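Local coordinates for malonate decarboxylase subunit alpha (Acinetobacter baumannii ATCC 17978, PDB 6MPR), which probably transfers the acyl carrier protein from acetate to malonate, as the alpha subunit of the malonate decarboxylase complex, at residues 92-96 / 146-150; 193-199 / 219-225; 434-438 / 500-504. All coordinates share one frame; numbering follows the deposited sequence.

Contact 1 (92-96 / 146-150); sequences MIMPS and LYSRL
Leu146 reaches from the helix to the strand and touches it with both methyl branches. Its CG stands anti to the backbone N (chi1 -177°), which sends the fork straight at residues 93-95. CD1 meets Ile93 CG2 at 3.9 Å, the two side chains crossing at a slant, while CD2 lies 3.7 Å from Met94 O and also touches the backbone N of Pro95. The branched methyl of Ile93, rather than its longer arm, does the work here: with CG1 beside the backbone N (chi1 -60°), CG2 is turned to the helix, where it also meets Leu150 CD2 at 4.1 Å. The Ile93 and Leu150 side chains run past each other in opposite directions. Further on, Pro95 brings CG up to the edge of the Tyr147 ring, near its plane, 4.1 Å from CE1; the ring is anchored at its far end by the hydroxyl's hydrogen bond to Asp180. No hydrogen bond joins the segments, and every touching residue is buried. Helix 143-149 lies against the C-terminal end of strand 90-94, where the chain turns at Pro95: apolar packing of a helix on a parallel sheet, consistent with a Rossmann-like alpha/beta domain.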
# COMPACT_ATOMS: atom_id res chain seq x y z
N MET A 92 5.11 -7.05 21.52
CA MET A 92 5.07 -5.65 21.12
C MET A 92 5.11 -5.55 19.61
O MET A 92 5.87 -6.26 18.93
CB MET A 92 6.23 -4.87 21.72
CG MET A 92 6.31 -4.97 23.24
SD MET A 92 4.77 -4.52 24.09
CE MET A 92 4.60 -2.80 23.55
N ILE A 93 4.29 -4.64 19.08
CA ILE A 93 4.22 -4.34 17.66
C ILE A 93 4.49 -2.86 17.53
O ILE A 93 3.66 -2.03 17.94
CB ILE A 93 2.87 -4.73 17.05
CG1 ILE A 93 2.63 -6.23 17.23
CG2 ILE A 93 2.84 -4.39 15.55
CD1 ILE A 93 1.20 -6.67 17.01
N MET A 94 5.66 -2.50 16.98
CA MET A 94 6.06 -1.11 17.01
C MET A 94 6.62 -0.67 15.67
O MET A 94 7.62 -1.24 15.21
CB MET A 94 7.09 -0.88 18.11
CG MET A 94 6.59 -1.28 19.51
SD MET A 94 7.78 -0.89 20.79
CE MET A 94 7.63 0.89 20.77
N PRO A 95 6.02 0.32 15.01
CA PRO A 95 6.62 0.81 13.76
C PRO A 95 8.05 1.29 13.96
O PRO A 95 8.92 1.01 13.13
CB PRO A 95 5.68 1.96 13.35
CG PRO A 95 4.35 1.56 13.96
CD PRO A 95 4.71 0.94 15.28
N SER A 96 8.32 1.97 15.07
CA SER A 96 9.64 2.52 15.34
C SER A 96 9.98 2.28 16.81
O SER A 96 9.17 2.59 17.68
CB SER A 96 9.68 4.02 15.01
OG SER A 96 11.02 4.49 14.92
N LEU A 146 4.14 -3.73 7.95
CA LEU A 146 3.75 -4.01 9.32
C LEU A 146 2.29 -3.63 9.55
O LEU A 146 1.54 -4.39 10.17
CB LEU A 146 4.69 -3.28 10.30
CG LEU A 146 4.46 -3.54 11.80
CD1 LEU A 146 4.72 -4.99 12.14
CD2 LEU A 146 5.36 -2.65 12.65
N TYR A 147 1.85 -2.46 9.05
CA TYR A 147 0.44 -2.10 9.22
C TYR A 147 -0.47 -3.16 8.62
O TYR A 147 -1.56 -3.44 9.14
CB TYR A 147 0.08 -0.76 8.56
CG TYR A 147 0.96 0.43 8.86
CD1 TYR A 147 1.67 0.52 10.04
CD2 TYR A 147 1.04 1.49 7.94
CE1 TYR A 147 2.48 1.61 10.29
CE2 TYR A 147 1.85 2.58 8.18
CZ TYR A 147 2.57 2.64 9.36
OH TYR A 147 3.37 3.72 9.63
N SER A 148 -0.07 -3.73 7.48
CA SER A 148 -0.93 -4.66 6.77
C SER A 148 -1.14 -5.95 7.55
O SER A 148 -2.19 -6.58 7.42
CB SER A 148 -0.36 -4.97 5.39
OG SER A 148 0.69 -5.92 5.48
N ARG A 149 -0.16 -6.36 8.36
CA ARG A 149 -0.30 -7.58 9.13
C ARG A 149 -1.31 -7.44 10.25
O ARG A 149 -1.77 -8.47 10.78
CB ARG A 149 1.06 -8.00 9.69
CG ARG A 149 2.03 -8.38 8.59
CD ARG A 149 3.27 -9.03 9.16
NE ARG A 149 3.00 -10.36 9.68
CZ ARG A 149 3.88 -11.09 10.36
NH1 ARG A 149 5.08 -10.60 10.65
NH2 ARG A 149 3.55 -12.30 10.79
N LEU A 150 -1.68 -6.21 10.62
CA LEU A 150 -2.65 -5.97 11.68
C LEU A 150 -4.06 -6.44 11.35
O LEU A 150 -4.90 -6.48 12.25
CB LEU A 150 -2.68 -4.47 12.03
CG LEU A 150 -1.35 -3.83 12.44
CD1 LEU A 150 -1.58 -2.35 12.75
CD2 LEU A 150 -0.73 -4.53 13.63

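Contact 2 (193-199 / 219-225); sequences GIVIVQV and VDYVVVA
Ile196 CG1 lies oblique to the Tyr221 ring, and the closest approach to it is from Tyr221 CB, at 4.4 Å; Leu31, Ala34 and Leu55 also pack on this side chain, and its hydroxyl bonds to Asn35. The carboxylate of Asp220 has several partners. OD2 takes the Val195 N-H on its anti lone pair at 2.9 Å (N-H...O 160°), while OD1 forms salt bridges with Lys27 and with Arg342 of the second subunit. Gly193 O also accepts from Lys27 NZ, which probably eases its closeness to OD2. The third flat group is the Gln198 amide: NE2 lies 3.5 Å from Ala225 CB, and OE1 accepts from Leu75 N. CG sits between backbone N and carbonyl carbon (chi1 66°), and from there the extended chain carries NE2 to the Ala225 methyl.

The backbones run parallel, their axes 24° apart. Val195 O receives two N-H groups, Asp220 N at 3.0 Å and Tyr221 N at 3.1 Å, because the backbone at Asp220 is helix-like and turns both toward it; this matches the pattern of a classic beta bulge, here at the start of the strand. Regular parallel pairing follows, with Val197 and Val199 alternately donating to and accepting from residues 221, 223 and 225. On the face of Val197, its CG2 meets Val219 CG1 at 4.1 Å, the two valines crossing at about a right angle; Val222 and Val224 share this side.

Strand 221-224 lies between 42-43 and 194-199, and the latter is paired in turn with 158-163. Helices 22-34, 48-55 and 73-79 cover the face carrying Ile196, Tyr221, Gln198 and Val223.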
# COMPACT_ATOMS: atom_id res chain seq x y z
N GLY A 193 -10.35 -5.12 20.02
CA GLY A 193 -9.15 -4.71 20.72
C GLY A 193 -9.45 -3.52 21.61
O GLY A 193 -10.56 -2.99 21.62
N ILE A 194 -8.46 -3.11 22.40
CA ILE A 194 -8.63 -2.00 23.33
C ILE A 194 -7.68 -0.87 22.93
O ILE A 194 -6.47 -1.08 22.81
CB ILE A 194 -8.42 -2.45 24.78
CG1 ILE A 194 -9.46 -3.52 25.13
CG2 ILE A 194 -8.48 -1.25 25.73
CD1 ILE A 194 -9.40 -4.03 26.53
N VAL A 195 -8.24 0.32 22.71
CA VAL A 195 -7.50 1.47 22.17
C VAL A 195 -7.44 2.51 23.27
O VAL A 195 -8.48 2.98 23.76
CB VAL A 195 -8.17 2.01 20.90
CG1 VAL A 195 -7.50 3.30 20.38
CG2 VAL A 195 -8.18 0.93 19.78
N ILE A 196 -6.22 2.87 23.68
CA ILE A 196 -5.99 3.90 24.68
C ILE A 196 -5.15 4.99 24.04
O ILE A 196 -4.08 4.71 23.50
CB ILE A 196 -5.27 3.34 25.92
CG1 ILE A 196 -6.07 2.19 26.53
CG2 ILE A 196 -5.02 4.46 26.94
CD1 ILE A 196 -5.24 1.28 27.37
N VAL A 197 -5.61 6.24 24.12
CA VAL A 197 -4.93 7.37 23.50
C VAL A 197 -4.54 8.37 24.59
O VAL A 197 -5.40 8.92 25.29
CB VAL A 197 -5.80 8.05 22.43
CG1 VAL A 197 -5.00 9.11 21.67
CG2 VAL A 197 -6.36 7.01 21.46
N GLN A 198 -3.24 8.62 24.73
CA GLN A 198 -2.82 9.75 25.55
C GLN A 198 -2.96 11.05 24.74
O GLN A 198 -2.68 11.08 23.54
CB GLN A 198 -1.37 9.57 26.03
CG GLN A 198 -0.32 9.58 24.90
CD GLN A 198 1.06 9.86 25.44
OE1 GLN A 198 1.75 8.96 25.91
NE2 GLN A 198 1.47 11.13 25.38
N VAL A 199 -3.43 12.11 25.40
CA VAL A 199 -3.56 13.41 24.74
C VAL A 199 -2.88 14.49 25.56
O VAL A 199 -2.78 14.41 26.79
CB VAL A 199 -5.03 13.80 24.47
CG1 VAL A 199 -5.65 12.84 23.45
CG2 VAL A 199 -5.86 13.85 25.76
N VAL A 219 -12.18 4.54 19.94
CA VAL A 219 -11.34 4.76 21.10
C VAL A 219 -12.05 4.21 22.34
O VAL A 219 -13.24 4.49 22.54
CB VAL A 219 -11.03 6.26 21.27
CG1 VAL A 219 -10.24 6.52 22.56
CG2 VAL A 219 -10.27 6.79 20.04
N ASP A 220 -11.34 3.46 23.17
CA ASP A 220 -11.96 3.04 24.42
C ASP A 220 -11.65 3.97 25.59
O ASP A 220 -12.53 4.25 26.41
CB ASP A 220 -11.55 1.60 24.74
CG ASP A 220 -11.98 0.66 23.66
OD1 ASP A 220 -13.21 0.48 23.47
OD2 ASP A 220 -11.09 0.15 22.94
N TYR A 221 -10.42 4.48 25.67
CA TYR A 221 -10.06 5.38 26.76
C TYR A 221 -9.09 6.44 26.29
O TYR A 221 -8.29 6.22 25.38
CB TYR A 221 -9.40 4.64 27.93
CG TYR A 221 -10.30 3.64 28.61
CD1 TYR A 221 -11.21 4.03 29.58
CD2 TYR A 221 -10.22 2.30 28.27
CE1 TYR A 221 -12.04 3.09 30.21
CE2 TYR A 221 -11.03 1.37 28.88
CZ TYR A 221 -11.94 1.76 29.84
OH TYR A 221 -12.72 0.79 30.43
N VAL A 222 -9.15 7.61 26.95
CA VAL A 222 -8.15 8.65 26.77
C VAL A 222 -7.55 8.96 28.14
O VAL A 222 -8.17 8.71 29.18
CB VAL A 222 -8.72 9.93 26.12
CG1 VAL A 222 -9.32 9.62 24.75
CG2 VAL A 222 -9.73 10.61 27.03
N VAL A 223 -6.33 9.49 28.13
CA VAL A 223 -5.66 9.93 29.35
C VAL A 223 -4.85 11.16 29.01
O VAL A 223 -4.19 11.21 27.96
CB VAL A 223 -4.76 8.81 29.95
CG1 VAL A 223 -3.61 8.44 28.99
CG2 VAL A 223 -4.20 9.24 31.30
N VAL A 224 -4.92 12.19 29.86
CA VAL A 224 -4.09 13.37 29.69
C VAL A 224 -2.66 13.02 30.11
O VAL A 224 -2.43 12.56 31.24
CB VAL A 224 -4.64 14.55 30.52
CG1 VAL A 224 -3.72 15.78 30.38
CG2 VAL A 224 -6.04 14.89 30.07
N ALA A 225 -1.71 13.21 29.21
CA ALA A 225 -0.33 12.84 29.51
C ALA A 225 0.25 13.76 30.58
O ALA A 225 -0.20 14.90 30.76
CB ALA A 225 0.53 12.92 28.25

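Contact 3 (434-438 / 500-504); sequences VETFQ and VAGVT
Phe437 overlaps the methyl of Thr504 through CE1 and CZ: CE1 is 3.6 Å from Thr504 CG2, the methyl lying oblique to the ring, and the two side chains slide past each other in opposite directions. The same CE1 meets Val503 CG2 at 3.9 Å, again at a slant. Thr504 CG2 touches Thr436 as well as Phe437, lying 3.3 Å from Thr436 O.

Thr436 points into the facing loop. Its CG2, set beside the backbone N and anti to the carbonyl carbon, rests on bare backbone, 3.6 Å from Val500 O and equally close to Ala501 C. Its OG1 reaches the same loop through a water, from which it accepts a hydrogen bond at 2.8 Å; that water accepts in turn from Val503 N at 3.1 Å and sits at the edge of the Phe437 ring, in its plane. OG1 is also bonded to Glu478, consistent with the threonine donating its own hydrogen there. No direct hydrogen bond joins the segments.

Residues 501-504 form a type II' beta turn. Thr504 OG1, placed between the backbone N and the carbonyl carbon (chi1 65°), folds back to the turn and donates to Ala501 O at 2.8 Å; it also accepts from Gly507 N, making Thr504 the N-cap of helix 505-508.

Around this pair, loop 434-438 leaves strand 429-433 and loop 500-504 leaves helix 490-499. Strand 474-477 touches both: Thr477 packs on Thr436 and bonds to Val500 O. Glu435 leans on helix 244-261.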
# COMPACT_ATOMS: atom_id res chain seq x y z
N VAL A 434 25.32 7.68 -2.49
CA VAL A 434 26.16 7.31 -1.37
C VAL A 434 27.60 7.72 -1.68
O VAL A 434 28.06 7.55 -2.82
CB VAL A 434 25.96 5.79 -1.13
CG1 VAL A 434 27.10 4.96 -1.64
CG2 VAL A 434 25.53 5.49 0.32
N GLU A 435 28.31 8.28 -0.70
CA GLU A 435 29.74 8.50 -0.89
C GLU A 435 30.49 7.18 -0.73
O GLU A 435 29.99 6.22 -0.12
CB GLU A 435 30.29 9.54 0.10
CG GLU A 435 29.61 10.91 0.02
CD GLU A 435 29.95 11.80 1.20
OE1 GLU A 435 31.15 12.09 1.41
OE2 GLU A 435 29.01 12.20 1.92
N THR A 436 31.68 7.11 -1.32
CA THR A 436 32.38 5.83 -1.35
C THR A 436 32.89 5.43 0.03
O THR A 436 33.03 4.23 0.31
CB THR A 436 33.52 5.87 -2.37
OG1 THR A 436 34.45 6.93 -2.06
CG2 THR A 436 32.93 6.08 -3.76
N PHE A 437 33.12 6.38 0.92
CA PHE A 437 33.45 6.08 2.31
C PHE A 437 32.49 6.80 3.23
O PHE A 437 32.06 7.92 2.95
CB PHE A 437 34.89 6.46 2.65
CG PHE A 437 35.90 5.51 2.09
CD1 PHE A 437 36.27 5.59 0.75
CD2 PHE A 437 36.47 4.53 2.89
CE1 PHE A 437 37.20 4.73 0.23
CE2 PHE A 437 37.40 3.66 2.37
CZ PHE A 437 37.77 3.75 1.05
N GLN A 438 32.15 6.12 4.33
CA GLN A 438 31.19 6.62 5.30
C GLN A 438 31.86 7.57 6.29
O GLN A 438 33.08 7.71 6.33
CB GLN A 438 30.55 5.45 6.04
CG GLN A 438 29.53 4.70 5.22
CD GLN A 438 28.40 5.61 4.76
OE1 GLN A 438 27.89 6.42 5.53
NE2 GLN A 438 28.01 5.48 3.49
N VAL A 500 32.43 3.49 -10.19
CA VAL A 500 32.10 4.65 -9.37
C VAL A 500 32.36 4.39 -7.89
O VAL A 500 31.90 5.13 -7.04
CB VAL A 500 30.64 5.11 -9.60
CG1 VAL A 500 30.41 5.41 -11.07
CG2 VAL A 500 29.64 4.06 -9.10
N ALA A 501 33.15 3.36 -7.56
CA ALA A 501 33.36 3.00 -6.17
C ALA A 501 34.66 3.55 -5.57
O ALA A 501 35.01 3.17 -4.45
CB ALA A 501 33.30 1.48 -6.01
N GLY A 502 35.37 4.43 -6.28
CA GLY A 502 36.52 5.08 -5.68
C GLY A 502 37.63 4.11 -5.33
O GLY A 502 37.94 3.18 -6.08
N VAL A 503 38.26 4.32 -4.17
CA VAL A 503 39.38 3.47 -3.75
C VAL A 503 38.96 2.48 -2.66
O VAL A 503 39.81 1.97 -1.93
CB VAL A 503 40.60 4.30 -3.32
CG1 VAL A 503 41.12 5.14 -4.48
CG2 VAL A 503 40.28 5.18 -2.12
N THR A 504 37.66 2.19 -2.53
CA THR A 504 37.23 1.01 -1.80
C THR A 504 37.81 -0.24 -2.47
O THR A 504 38.39 -0.18 -3.55
CB THR A 504 35.71 0.90 -1.77
OG1 THR A 504 35.22 0.70 -3.10
CG2 THR A 504 35.08 2.15 -1.18
O HOH W 1 37.23 6.75 -2.64

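Contacts 1 and 2 belong to the same parallel sheet: contact 2 pairs two of its strands, whereas contact 1 sets a helix against a third. Their centres are 18 Å apart and their nearest atoms about 10 Å, so they do not touch. Contact 3 lies beside the chain's other large sheet, which is mixed, on the opposite side of the chain's centre; its centre is 35 Å from that of contact 1 and 48 Å from that of contact 2. Along the chain each contact closes before the next opens. The second subunit touches contacts 1 and 2 but not contact 3.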